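Local coordinates for glycosyl hydrolase 25 (PDB 4FF5), which probably hydrolyses glycan chains of bacterial cell-wall peptidoglycan, as GH25 lysozymes do, and participates in host-cell invasion by Streptococcus pneumoniae, at residues E64-D69 against K105-E110; P53-S58 against S76-R81; L153-K158 against I184-Y189. One frame throughout, in Å; residues are numbered along the deposited sequence.

Interaction 1: residues E64-D69 against K105-E110; sequences EEINYD and KSHITE
Y68, in the first turn of helix 68-73, stands closest to E110 of helix 104-112, their CA atoms 6.6 Å apart, and the gap between the two backbones is bridged almost wholly by side chains. The Y68 ring reaches across it and is clasped on both faces. Over one face lies E110 CB, 3.4 Å from the ring centroid and only 7° off the ring normal, a CH-pi contact; over the opposite face sits I66 CG2, 3.7 Å above the ring plane. From CB the E110 chain bends at chi2 (-83°), so that CG passes over the CE2 side of the ring and the carboxylate lies nearly parallel to it, 12° between the planes. Its OE1 forms a salt bridge with R114, which also pairs with D69. Both helices belong to the outer layer of the GH25 TIM barrel, and the shorter one is started by N67, whose OD1 caps A70 N. At the far end of the tyrosine, Y68 OH meets H107 ND1 edge-on in a 2.7 Å hydrogen bond, close to the planes of both rings. The other imidazole nitrogen, NE2, is bonded to the carbonyl of S58, which leaves the ring little freedom to turn. I66 CD1 comes obliquely to within 3.3 Å of H107 CE1, a close van der Waals contact, with the two side chains crossing at about a right angle.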
loop_
_atom_site.group_PDB
_atom_site.type_symbol
_atom_site.label_atom_id
_atom_site.label_comp_id
_atom_site.label_asym_id
_atom_site.label_seq_id
_atom_site.Cartn_x
_atom_site.Cartn_y
_atom_site.Cartn_z
ATOM N N GLU A 64 -8.124 16.747 -6.295
ATOM C CA GLU A 64 -8.333 18.191 -6.437
ATOM C C GLU A 64 -7.996 18.946 -5.152
ATOM O O GLU A 64 -7.835 20.172 -5.163
ATOM C CB GLU A 64 -9.760 18.518 -6.923
ATOM C CG GLU A 64 -10.860 18.441 -5.870
ATOM C CD GLU A 64 -11.720 17.197 -5.990
ATOM O OE1 GLU A 64 -12.690 17.082 -5.207
ATOM N N GLU A 65 -7.886 18.216 -4.042
ATOM C CA GLU A 65 -7.497 18.838 -2.777
ATOM C C GLU A 65 -6.009 18.661 -2.490
ATOM O O GLU A 65 -5.488 19.200 -1.505
ATOM C CB GLU A 65 -8.371 18.343 -1.632
ATOM C CG GLU A 65 -9.744 18.987 -1.584
ATOM C CD GLU A 65 -10.741 18.196 -0.768
ATOM O OE1 GLU A 65 -10.327 17.466 0.150
ATOM O OE2 GLU A 65 -11.954 18.294 -1.047
ATOM N N ILE A 66 -5.315 17.963 -3.388
ATOM C CA ILE A 66 -3.866 17.744 -3.253
ATOM C C ILE A 66 -3.024 18.646 -4.160
ATOM O O ILE A 66 -3.157 18.604 -5.388
ATOM C CB ILE A 66 -3.465 16.274 -3.527
ATOM C CG1 ILE A 66 -4.198 15.331 -2.561
ATOM C CG2 ILE A 66 -1.950 16.112 -3.413
ATOM C CD1 ILE A 66 -4.185 13.881 -3.014
ATOM N N ASN A 67 -2.147 19.439 -3.533
ATOM C CA ASN A 67 -1.116 20.159 -4.248
ATOM C C ASN A 67 0.030 19.182 -4.516
ATOM O O ASN A 67 0.923 19.021 -3.685
ATOM C CB ASN A 67 -0.665 21.404 -3.448
ATOM C CG ASN A 67 0.382 22.221 -4.173
ATOM O OD1 ASN A 67 0.927 21.786 -5.182
ATOM N ND2 ASN A 67 0.697 23.406 -3.637
ATOM N N TYR A 68 0.002 18.520 -5.674
ATOM C CA TYR A 68 0.984 17.447 -5.921
ATOM C C TYR A 68 2.419 17.963 -5.966
ATOM O O TYR A 68 3.326 17.287 -5.484
ATOM C CB TYR A 68 0.667 16.628 -7.164
ATOM C CG TYR A 68 -0.541 15.718 -7.028
ATOM C CD1 TYR A 68 -0.442 14.460 -6.400
ATOM C CD2 TYR A 68 -1.788 16.108 -7.540
ATOM C CE1 TYR A 68 -1.553 13.619 -6.294
ATOM C CE2 TYR A 68 -2.898 15.280 -7.441
ATOM C CZ TYR A 68 -2.781 14.038 -6.807
ATOM O OH TYR A 68 -3.901 13.240 -6.726
ATOM N N ASP A 69 2.614 19.167 -6.524
ATOM C CA ASP A 69 3.927 19.836 -6.479
ATOM C C ASP A 69 4.486 19.880 -5.062
ATOM O O ASP A 69 5.631 19.484 -4.831
ATOM C CB ASP A 69 3.847 21.270 -7.055
ATOM C CG ASP A 69 3.630 21.290 -8.557
ATOM O OD1 ASP A 69 3.888 20.269 -9.221
ATOM O OD2 ASP A 69 3.215 22.342 -9.095
ATOM N N LYS A 105 -5.909 6.674 -10.809
ATOM C CA LYS A 105 -5.194 7.142 -12.009
ATOM C C LYS A 105 -4.542 8.494 -11.750
ATOM O O LYS A 105 -3.381 8.721 -12.126
ATOM C CB LYS A 105 -6.133 7.257 -13.212
ATOM C CG LYS A 105 -6.791 5.968 -13.662
ATOM C CD LYS A 105 -7.615 6.232 -14.923
ATOM C CE LYS A 105 -8.003 4.929 -15.587
ATOM N NZ LYS A 105 -8.977 5.144 -16.698
ATOM N N SER A 106 -5.293 9.384 -11.099
ATOM C CA SER A 106 -4.771 10.686 -10.683
ATOM C C SER A 106 -3.600 10.618 -9.714
ATOM O O SER A 106 -2.556 11.266 -9.919
ATOM C CB SER A 106 -5.880 11.517 -10.070
ATOM O OG SER A 106 -6.768 11.971 -11.078
ATOM N N HIS A 107 -3.760 9.856 -8.633
ATOM C CA HIS A 107 -2.692 9.748 -7.656
ATOM C C HIS A 107 -1.445 9.165 -8.275
ATOM O O HIS A 107 -0.353 9.680 -8.042
ATOM C CB HIS A 107 -3.109 8.905 -6.456
ATOM C CG HIS A 107 -4.157 9.544 -5.578
ATOM N ND1 HIS A 107 -4.256 10.889 -5.402
ATOM C CD2 HIS A 107 -5.155 8.965 -4.792
ATOM C CE1 HIS A 107 -5.271 11.145 -4.549
ATOM N NE2 HIS A 107 -5.817 9.962 -4.179
ATOM N N ILE A 108 -1.586 8.102 -9.068
ATOM C CA ILE A 108 -0.418 7.462 -9.662
ATOM C C ILE A 108 0.268 8.379 -10.678
ATOM O O ILE A 108 1.466 8.631 -10.569
ATOM C CB ILE A 108 -0.745 6.101 -10.309
ATOM C CG1 ILE A 108 -1.221 5.106 -9.238
ATOM C CG2 ILE A 108 0.474 5.539 -11.018
ATOM C CD1 ILE A 108 -1.797 3.805 -9.786
ATOM N N THR A 109 -0.485 8.852 -11.663
ATOM C CA THR A 109 0.118 9.706 -12.714
ATOM C C THR A 109 0.721 11.002 -12.178
ATOM O O THR A 109 1.823 11.386 -12.605
ATOM C CB THR A 109 -0.862 10.040 -13.857
ATOM O OG1 THR A 109 -1.981 10.737 -13.326
ATOM C CG2 THR A 109 -1.352 8.795 -14.506
ATOM N N GLU A 110 0.016 11.688 -11.277
ATOM C CA GLU A 110 0.519 12.965 -10.762
ATOM C C GLU A 110 1.819 12.816 -9.951
ATOM O O GLU A 110 2.699 13.685 -9.962
ATOM C CB GLU A 110 -0.550 13.714 -9.964
ATOM C CG GLU A 110 -1.779 14.137 -10.784
ATOM C CD GLU A 110 -1.627 15.438 -11.569
ATOM O OE1 GLU A 110 -0.507 15.929 -11.805
ATOM O OE2 GLU A 110 -2.675 15.982 -11.963
#

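Interaction 2: residues P53-S58 against S76-R81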
loop_
_atom_site.group_PDB
_atom_site.type_symbol
_atom_site.label_atom_id
_atom_site.label_comp_id
_atom_site.label_asym_id
_atom_site.label_seq_id
_atom_site.Cartn_x
_atom_site.Cartn_y
_atom_site.Cartn_z
ATOM N N PRO A 53 8.632 10.968 4.801
ATOM C CA PRO A 53 7.798 9.793 5.064
ATOM C C PRO A 53 7.220 9.163 3.790
ATOM O O PRO A 53 7.186 9.806 2.734
ATOM C CB PRO A 53 6.666 10.365 5.912
ATOM C CG PRO A 53 6.560 11.780 5.496
ATOM C CD PRO A 53 7.965 12.223 5.193
ATOM N N ILE A 54 6.795 7.906 3.904
ATOM C CA ILE A 54 6.048 7.221 2.851
ATOM C C ILE A 54 4.556 7.327 3.186
ATOM O O ILE A 54 4.139 7.007 4.306
ATOM C CB ILE A 54 6.466 5.737 2.743
ATOM C CG1 ILE A 54 7.946 5.626 2.301
ATOM C CG2 ILE A 54 5.512 4.953 1.837
ATOM C CD1 ILE A 54 8.598 4.329 2.762
ATOM N N ILE A 55 3.759 7.782 2.220
ATOM C CA ILE A 55 2.320 7.871 2.419
ATOM C C ILE A 55 1.577 6.765 1.663
ATOM O O ILE A 55 2.118 6.129 0.744
ATOM C CB ILE A 55 1.752 9.263 2.017
ATOM C CG1 ILE A 55 1.860 9.467 0.492
ATOM C CG2 ILE A 55 2.451 10.363 2.821
ATOM C CD1 ILE A 55 1.226 10.763 -0.009
ATOM N N ASP A 56 0.355 6.498 2.112
ATOM C CA ASP A 56 -0.600 5.731 1.323
ATOM C C ASP A 56 -1.884 6.552 1.189
ATOM O O ASP A 56 -2.265 7.297 2.109
ATOM C CB ASP A 56 -0.812 4.295 1.839
ATOM C CG ASP A 56 -1.394 4.241 3.252
ATOM O OD1 ASP A 56 -0.606 4.146 4.223
ATOM O OD2 ASP A 56 -2.642 4.303 3.383
ATOM N N LEU A 57 -2.502 6.429 0.015
ATOM C CA LEU A 57 -3.611 7.261 -0.411
ATOM C C LEU A 57 -4.619 6.384 -1.107
ATOM O O LEU A 57 -4.263 5.336 -1.673
ATOM C CB LEU A 57 -3.142 8.277 -1.458
ATOM C CG LEU A 57 -2.204 9.389 -1.089
ATOM C CD1 LEU A 57 -1.671 9.976 -2.385
ATOM C CD2 LEU A 57 -2.964 10.449 -0.300
ATOM N N SER A 58 -5.862 6.839 -1.080
ATOM C CA SER A 58 -6.983 6.172 -1.737
ATOM C C SER A 58 -7.920 7.258 -2.302
ATOM O O SER A 58 -7.622 8.461 -2.199
ATOM C CB SER A 58 -7.754 5.298 -0.725
ATOM O OG SER A 58 -8.512 6.118 0.141
ATOM N N SER A 76 8.875 10.480 0.349
ATOM C CA SER A 76 9.861 9.647 -0.317
ATOM C C SER A 76 9.230 8.652 -1.283
ATOM O O SER A 76 9.856 8.239 -2.258
ATOM C CB SER A 76 10.745 8.928 0.716
ATOM O OG SER A 76 9.954 8.200 1.642
ATOM N N GLY A 77 7.993 8.258 -1.003
ATOM C CA GLY A 77 7.273 7.281 -1.832
ATOM C C GLY A 77 5.789 7.284 -1.491
ATOM O O GLY A 77 5.356 7.895 -0.493
ATOM N N ALA A 78 4.996 6.617 -2.324
ATOM C CA ALA A 78 3.546 6.595 -2.119
ATOM C C ALA A 78 2.996 5.221 -2.472
ATOM O O ALA A 78 3.501 4.555 -3.377
ATOM C CB ALA A 78 2.872 7.660 -2.963
ATOM N N ILE A 79 1.965 4.798 -1.750
ATOM C CA ILE A 79 1.298 3.545 -2.031
ATOM C C ILE A 79 -0.178 3.847 -2.251
ATOM O O ILE A 79 -0.868 4.304 -1.338
ATOM C CB ILE A 79 1.479 2.531 -0.884
ATOM C CG1 ILE A 79 2.967 2.356 -0.540
ATOM C CG2 ILE A 79 0.897 1.187 -1.280
ATOM C CD1 ILE A 79 3.222 1.267 0.495
ATOM N N VAL A 80 -0.657 3.561 -3.456
ATOM C CA VAL A 80 -1.973 4.069 -3.918
ATOM C C VAL A 80 -3.016 2.934 -4.001
ATOM O O VAL A 80 -2.728 1.865 -4.545
ATOM C CB VAL A 80 -1.821 4.769 -5.304
ATOM C CG1 VAL A 80 -3.182 5.149 -5.904
ATOM C CG2 VAL A 80 -0.965 6.029 -5.168
ATOM N N ARG A 81 -4.220 3.160 -3.489
ATOM C CA ARG A 81 -5.261 2.135 -3.545
ATOM C C ARG A 81 -5.845 2.045 -4.945
ATOM O O ARG A 81 -6.228 3.064 -5.511
ATOM C CB ARG A 81 -6.396 2.433 -2.583
ATOM C CG ARG A 81 -7.309 1.229 -2.414
ATOM C CD ARG A 81 -8.457 1.520 -1.463
ATOM N NE ARG A 81 -9.491 2.373 -2.064
ATOM C CZ ARG A 81 -10.680 2.617 -1.511
ATOM N NH1 ARG A 81 -11.003 2.049 -0.357
ATOM N NH2 ARG A 81 -11.560 3.423 -2.113
#
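D56 and I79 mark the tightest point of the pairing between parallel strands 54-57 and 77-81: their CA atoms are 4.4 Å apart, and D56 CA comes to 3.0 Å from I79 O in a CA-H...O contact. Around them the backbone bonds alternate regularly. I79 N donates to I55 O at 2.8 Å, L57 N to I79 O at 3.0 Å, and R81 N to L57 O at 2.8 Å. I54, D56 and I79 project from one face of the sheet, with I54 CG2 and I79 CG1 in loose apolar contact at 4.3 Å. With chi1 at 62°, D56 CG is lodged between its own N and carbonyl carbon, and its carboxylate turns away from I79; OD1 there accepts bonds from N247 and Q230. I55, L57, A78 and V80 form the other face, where A78 and V80 pack on helix 104-112.

The pairing is less even toward its ends, where P53 and R81 are partly exposed. Near P53, S76 N bonds P53 O from 39° out of the carbonyl plane, and S76 OG presses on I54 CG1 at 3.3 Å while being held by K52 O. At the other end R81 bends at chi3 (75°), laying one face of its guanidinium over S58 CB, 3.7 Å from R81 NE; that nitrogen forms a salt bridge with D101. The strands are joined through helix 68-73 as a beta-alpha-beta crossover, the first such unit of the TIM barrel.

Interaction 3: residues L153-K158 against I184-Y189. With EDO (1,2-ethanediol), chain G.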
loop_
_atom_site.group_PDB
_atom_site.type_symbol
_atom_site.label_atom_id
_atom_site.label_comp_id
_atom_site.label_asym_id
_atom_site.label_seq_id
_atom_site.Cartn_x
_atom_site.Cartn_y
_atom_site.Cartn_z
ATOM N N LEU A 153 -1.240 -6.461 -0.715
ATOM C CA LEU A 153 -2.531 -6.995 -0.296
ATOM C C LEU A 153 -2.840 -6.441 1.072
ATOM O O LEU A 153 -2.127 -6.748 2.035
ATOM C CB LEU A 153 -2.462 -8.537 -0.202
ATOM C CG LEU A 153 -2.717 -9.294 -1.523
ATOM C CD1 LEU A 153 -1.630 -9.020 -2.554
ATOM C CD2 LEU A 153 -2.891 -10.784 -1.238
ATOM N N ASP A 154 -3.863 -5.597 1.157
ATOM C CA ASP A 154 -4.302 -5.013 2.428
ATOM C C ASP A 154 -5.324 -5.971 3.045
ATOM O O ASP A 154 -6.457 -6.074 2.574
ATOM C CB ASP A 154 -4.871 -3.598 2.188
ATOM C CG ASP A 154 -5.673 -3.060 3.374
ATOM O OD1 ASP A 154 -5.714 -3.696 4.440
ATOM O OD2 ASP A 154 -6.324 -2.025 3.219
ATOM N N VAL A 155 -4.897 -6.700 4.078
ATOM C CA VAL A 155 -5.726 -7.728 4.690
ATOM C C VAL A 155 -6.178 -7.250 6.066
ATOM O O VAL A 155 -5.341 -7.036 6.954
ATOM C CB VAL A 155 -4.934 -9.049 4.832
ATOM C CG1 VAL A 155 -5.784 -10.121 5.506
ATOM C CG2 VAL A 155 -4.466 -9.521 3.456
ATOM N N GLU A 156 -7.474 -7.062 6.277
ATOM C CA GLU A 156 -7.872 -6.646 7.624
ATOM C C GLU A 156 -9.206 -7.104 8.168
ATOM O O GLU A 156 -9.501 -6.876 9.339
ATOM C CB GLU A 156 -7.717 -5.154 7.818
ATOM C CG GLU A 156 -8.466 -4.301 6.825
ATOM C CD GLU A 156 -7.994 -2.839 6.914
ATOM O OE1 GLU A 156 -8.651 -2.095 7.637
ATOM O OE2 GLU A 156 -6.981 -2.427 6.288
ATOM N N ASP A 157 -10.020 -7.737 7.355
ATOM C CA ASP A 157 -11.093 -8.491 7.986
ATOM C C ASP A 157 -11.386 -9.822 7.349
ATOM O O ASP A 157 -11.035 -10.081 6.182
ATOM C CB ASP A 157 -12.336 -7.647 8.220
ATOM C CG ASP A 157 -12.618 -6.742 7.086
ATOM O OD1 ASP A 157 -12.897 -5.550 7.363
ATOM O OD2 ASP A 157 -12.510 -7.230 5.934
ATOM N N LYS A 158 -11.994 -10.681 8.159
ATOM C CA LYS A 158 -12.206 -12.063 7.776
ATOM C C LYS A 158 -13.409 -12.124 6.865
ATOM O O LYS A 158 -14.546 -11.927 7.309
ATOM C CB LYS A 158 -12.426 -12.935 9.011
ATOM C CG LYS A 158 -12.419 -14.419 8.669
ATOM C CD LYS A 158 -13.054 -15.266 9.752
ATOM C CE LYS A 158 -14.503 -15.585 9.428
ATOM N NZ LYS A 158 -15.066 -16.526 10.441
ATOM N N ILE A 184 2.362 -8.124 1.766
ATOM C CA ILE A 184 1.111 -8.189 2.541
ATOM C C ILE A 184 1.111 -7.143 3.668
ATOM O O ILE A 184 2.066 -7.017 4.394
ATOM C CB ILE A 184 0.832 -9.619 3.116
ATOM C CG1 ILE A 184 -0.492 -9.607 3.909
ATOM C CG2 ILE A 184 2.014 -10.096 3.985
ATOM C CD1 ILE A 184 -1.007 -10.983 4.306
ATOM N N TYR A 185 0.028 -6.368 3.748
ATOM C CA TYR A 185 -0.268 -5.522 4.887
ATOM C C TYR A 185 -1.269 -6.250 5.803
ATOM O O TYR A 185 -2.352 -6.669 5.368
ATOM C CB TYR A 185 -0.844 -4.202 4.375
ATOM C CG TYR A 185 -1.500 -3.278 5.385
ATOM C CD1 TYR A 185 -0.834 -2.161 5.862
ATOM C CD2 TYR A 185 -2.811 -3.508 5.830
ATOM C CE1 TYR A 185 -1.457 -1.277 6.739
ATOM C CE2 TYR A 185 -3.436 -2.633 6.715
ATOM C CZ TYR A 185 -2.762 -1.535 7.167
ATOM O OH TYR A 185 -3.406 -0.673 8.044
ATOM N N VAL A 186 -0.890 -6.416 7.068
ATOM C CA VAL A 186 -1.770 -7.108 8.022
ATOM C C VAL A 186 -1.406 -6.707 9.458
ATOM O O VAL A 186 -0.225 -6.555 9.778
ATOM C CB VAL A 186 -1.742 -8.653 7.779
ATOM C CG1 VAL A 186 -0.351 -9.260 7.967
ATOM C CG2 VAL A 186 -2.786 -9.378 8.632
ATOM N N GLY A 187 -2.411 -6.514 10.308
ATOM C CA GLY A 187 -2.141 -6.218 11.730
ATOM C C GLY A 187 -1.647 -7.476 12.433
ATOM O O GLY A 187 -1.917 -8.609 11.985
ATOM N N VAL A 188 -0.927 -7.301 13.544
ATOM C CA VAL A 188 -0.328 -8.448 14.232
ATOM C C VAL A 188 -1.411 -9.393 14.799
ATOM O O VAL A 188 -1.340 -10.630 14.634
ATOM C CB VAL A 188 0.639 -7.994 15.349
ATOM C CG1 VAL A 188 1.082 -9.196 16.175
ATOM C CG2 VAL A 188 1.849 -7.283 14.735
ATOM N N TYR A 189 -2.397 -8.813 15.465
ATOM C CA TYR A 189 -3.447 -9.625 16.068
ATOM C C TYR A 189 -4.256 -10.395 15.026
ATOM O O TYR A 189 -4.567 -11.568 15.224
ATOM C CB TYR A 189 -4.361 -8.752 16.921
ATOM C CG TYR A 189 -3.674 -8.141 18.115
ATOM C CD1 TYR A 189 -3.102 -8.942 19.101
ATOM C CD2 TYR A 189 -3.602 -6.761 18.254
ATOM C CE1 TYR A 189 -2.461 -8.380 20.194
ATOM C CE2 TYR A 189 -2.964 -6.186 19.343
ATOM C CZ TYR A 189 -2.404 -7.002 20.313
ATOM O OH TYR A 189 -1.777 -6.419 21.395
HETATM C C1 EDO G . -6.402 -11.426 18.049
HETATM O O1 EDO G . -7.212 -11.449 16.859
HETATM C C2 EDO G . -5.471 -12.629 18.062
HETATM O O2 EDO G . -4.134 -12.127 17.973
HETATM O O HOH W 1 -5.116 -6.566 9.560
HETATM O O HOH W 2 -5.812 0.639 5.891
#
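D154 and Y185 lie side by side on the same face of two parallel strands and point the same way, with D154 OD1 3.2 Å from Y185 CD2 and the carboxylate turned 76° from the ring plane. Each has CG anti to its backbone nitrogen (chi1 167° in Y185), and this matching torsion keeps the groups abreast. E156 approaches the same ring further out, its OE2 3.6 Å from Y185 CE2, with its carboxylate only 21° from the ring plane. E156 OE2 also lies 2.6 Å from D154 OD1, so the two acid groups and the tyrosine form one compact cluster.

Beneath the cluster the backbones are joined by two bonds, Y185 N to L153 O at 2.8 Å and V155 N to Y185 O at 2.9 Å. Beyond these the strands diverge, and a water takes over: it donates to V155 O and accepts from G187 N, the residue at the N-cap of helix 188-193. On the other face of the sheet V155 CG2 meets I184 CD1 at 3.9 Å, and both residues rest on V167 of helix 163-177.

Farther out, Y185 OH is hydrogen-bonded to Q230 and the ring packs edge-to-face with W205, which together fix the tyrosine beside the acids. An ethanediol, probably from the crystallisation liquor, binds the Y189 carbonyl through both hydroxyls, well away from the acid pair. Strands 151-155 and 182-186, linked by helix 163-177, make a beta-alpha-beta unit of the TIM barrel, and the Asp-X-Glu sequence D154-V155-E156 at the C-terminal end of its first strand is consistent with the acidic active-site motif of GH25 enzymes.

In the fold
Interactions 1 and 2 are interleaved along the chain and touch directly, with centres about 11 Å apart: they share the H107-S58 hydrogen bond, and H107 CB packs on V80 CG1 at 3.8 Å, seating helix 104-112 against the sheet. Interaction 3 belongs to the same sheet as interaction 2. Its centre is about 17 Å from that of interaction 2, and their nearest atoms are about 6 Å apart, yet Q230 spans them by bonding both D56 and Y185. D56 is thus tied to the neighbourhood of D154 and E156, the probable active site. Interaction 1, on the opposite side of the chain's centre from interaction 3, lies about 27 Å from it between centres.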